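Local coordinates for protein alpha-galactosidase (Lactobacillus brevis, PDB 3MI6) that probably hydrolyses terminal, non-reducing alpha-D-galactose residues from alpha-D-galactosides such as galactose oligosaccharides, galactomannans and galactolipids, as a family 36 glycoside hydrolase, at residues Asn336-Tyr341 with Asp549-Ala554. Residues are numbered along the deposited sequence; the frame is centred on the assembly and turned at random.
Sequences NWEATY and DDTDAA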
loop_
_atom_site.group_PDB
_atom_site.type_symbol
_atom_site.label_atom_id
_atom_site.label_comp_id
_atom_site.label_asym_id
_atom_site.label_seq_id
_atom_site.Cartn_x
_atom_site.Cartn_y
_atom_site.Cartn_z
ATOM N N ASN D 336 24.493 19.300 35.414
ATOM C CA ASN D 336 25.170 20.499 34.881
ATOM C C ASN D 336 25.806 20.372 33.483
ATOM O O ASN D 336 26.459 21.300 33.011
ATOM C CB ASN D 336 26.232 20.987 35.857
ATOM C CG ASN D 336 27.382 20.016 35.985
ATOM O OD1 ASN D 336 27.186 18.871 36.377
ATOM N ND2 ASN D 336 28.589 20.464 35.651
ATOM N N TRP D 337 25.601 19.230 32.828
ATOM C CA TRP D 337 26.197 18.953 31.521
ATOM C C TRP D 337 25.878 20.021 30.460
ATOM O O TRP D 337 26.746 20.828 30.131
ATOM C CB TRP D 337 25.847 17.528 31.039
ATOM C CG TRP D 337 26.258 17.213 29.601
ATOM C CD1 TRP D 337 25.448 16.762 28.602
ATOM C CD2 TRP D 337 27.567 17.344 29.018
ATOM N NE1 TRP D 337 26.162 16.602 27.441
ATOM C CE2 TRP D 337 27.465 16.947 27.669
ATOM C CE3 TRP D 337 28.811 17.760 29.507
ATOM C CZ2 TRP D 337 28.551 16.943 26.805
ATOM C CZ3 TRP D 337 29.892 17.757 28.647
ATOM C CH2 TRP D 337 29.754 17.350 27.308
ATOM N N GLU D 338 24.648 20.027 29.932
ATOM C CA GLU D 338 24.227 21.015 28.916
ATOM C C GLU D 338 24.136 22.446 29.488
ATOM O O GLU D 338 23.878 23.418 28.760
ATOM C CB GLU D 338 22.881 20.624 28.274
ATOM C CG GLU D 338 22.874 19.333 27.432
ATOM C CD GLU D 338 21.520 19.089 26.716
ATOM O OE1 GLU D 338 20.972 20.058 26.127
ATOM O OE2 GLU D 338 21.011 17.932 26.739
ATOM N N ALA D 339 24.357 22.559 30.797
ATOM C CA ALA D 339 24.280 23.831 31.496
ATOM C C ALA D 339 25.610 24.565 31.511
ATOM O O ALA D 339 25.644 25.782 31.377
ATOM C CB ALA D 339 23.789 23.614 32.911
ATOM N N THR D 340 26.703 23.825 31.675
ATOM C CA THR D 340 28.027 24.436 31.796
ATOM C C THR D 340 28.983 23.783 30.780
ATOM O O THR D 340 29.860 24.448 30.217
ATOM C CB THR D 340 28.471 24.541 33.286
ATOM O OG1 THR D 340 28.208 23.302 33.953
ATOM C CG2 THR D 340 27.736 25.667 34.011
ATOM N N TYR D 341 28.812 22.488 30.543
ATOM C CA TYR D 341 29.829 21.614 29.953
ATOM C C TYR D 341 31.077 21.698 30.842
ATOM O O TYR D 341 30.956 21.836 32.061
ATOM C CB TYR D 341 30.130 22.021 28.506
ATOM C CG TYR D 341 28.905 21.884 27.607
ATOM C CD1 TYR D 341 28.544 20.644 27.078
ATOM C CD2 TYR D 341 28.095 22.986 27.304
ATOM C CE1 TYR D 341 27.423 20.503 26.261
ATOM C CE2 TYR D 341 26.967 22.855 26.485
ATOM C CZ TYR D 341 26.638 21.607 25.968
ATOM O OH TYR D 341 25.528 21.452 25.163
ATOM N N ASP D 549 20.740 11.312 24.087
ATOM C CA ASP D 549 21.402 12.594 24.235
ATOM C C ASP D 549 20.548 13.699 23.644
ATOM O O ASP D 549 20.671 14.868 24.020
ATOM C CB ASP D 549 22.760 12.591 23.554
ATOM C CG ASP D 549 23.882 12.365 24.526
ATOM O OD1 ASP D 549 23.628 12.535 25.738
ATOM O OD2 ASP D 549 25.007 12.009 24.077
ATOM N N ASP D 550 19.690 13.331 22.703
ATOM C CA ASP D 550 18.738 14.277 22.161
ATOM C C ASP D 550 17.678 14.567 23.224
ATOM O O ASP D 550 16.880 13.687 23.563
ATOM C CB ASP D 550 18.093 13.719 20.893
ATOM C CG ASP D 550 17.256 14.748 20.168
ATOM O OD1 ASP D 550 16.803 15.729 20.800
ATOM O OD2 ASP D 550 17.053 14.590 18.947
ATOM N N THR D 551 17.685 15.798 23.742
ATOM C CA THR D 551 16.727 16.242 24.756
ATOM C C THR D 551 15.752 17.293 24.213
ATOM O O THR D 551 15.108 18.018 24.995
ATOM C CB THR D 551 17.447 16.840 25.988
ATOM O OG1 THR D 551 18.187 18.005 25.596
ATOM C CG2 THR D 551 18.396 15.836 26.578
ATOM N N ASP D 552 15.661 17.399 22.883
ATOM C CA ASP D 552 14.606 18.199 22.276
ATOM C C ASP D 552 13.219 17.568 22.490
ATOM O O ASP D 552 13.060 16.351 22.338
ATOM C CB ASP D 552 14.831 18.369 20.782
ATOM C CG ASP D 552 13.677 19.111 20.114
ATOM O OD1 ASP D 552 13.561 20.333 20.325
ATOM O OD2 ASP D 552 12.872 18.474 19.404
ATOM N N ALA D 553 12.220 18.396 22.814
ATOM C CA ALA D 553 10.853 17.907 23.046
ATOM C C ALA D 553 10.268 17.123 21.857
ATOM O O ALA D 553 9.808 15.990 22.014
ATOM C CB ALA D 553 9.928 19.045 23.438
ATOM N N ALA D 554 10.296 17.720 20.675
ATOM C CA ALA D 554 9.758 17.070 19.490
ATOM C C ALA D 554 10.451 15.750 19.169
ATOM O O ALA D 554 9.794 14.766 18.896
ATOM C CB ALA D 554 9.832 18.009 18.298
#
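T551 OG1 donates a hydrogen bond to OE2 of E338 over 3.0 Å and also makes one with S577, so a single buried hydroxyl ties together loops that follow three strands of the (beta/alpha)8 barrel. Residues 336-341 come after strand 333-335, the first of the barrel, and 549-554 come after strand 544-546, the sixth, so the bond reaches across the end of the barrel where the catalytic loops gather. E338 suits the task because it is long: with CG anti to its carbonyl carbon (chi1 -66°) and the chain extended beyond, its carboxylate meets a threonine coming from the opposite direction, although the nearest CA atoms, those of E338 and T551, lie 9.8 Å apart. OE2 receives the hydroxyl on its syn lone pair, the side of OE1. The branched threonine adds a second touch, CG2 lying 3.4 Å from E338 OE2. An alanine in place of E338 would probably leave the T551 hydroxyl without its acceptor on this side and open a gap between the two loops. E605 brings another carboxylate close to OE2, which may raise the proton affinity of the buried E338 carboxylate. Two residues before T551 stands D549, the predicted proton donor, whose carboxylate oxygens are hydrogen-bonded to the indole nitrogens of W200 and W546. Between D549 and T551, D550 closes an Asx turn that shapes the backbone leading into helix 553-566: its OD1 accepts from D552 N at 2.9 Å, nearly in line with the C-O bond.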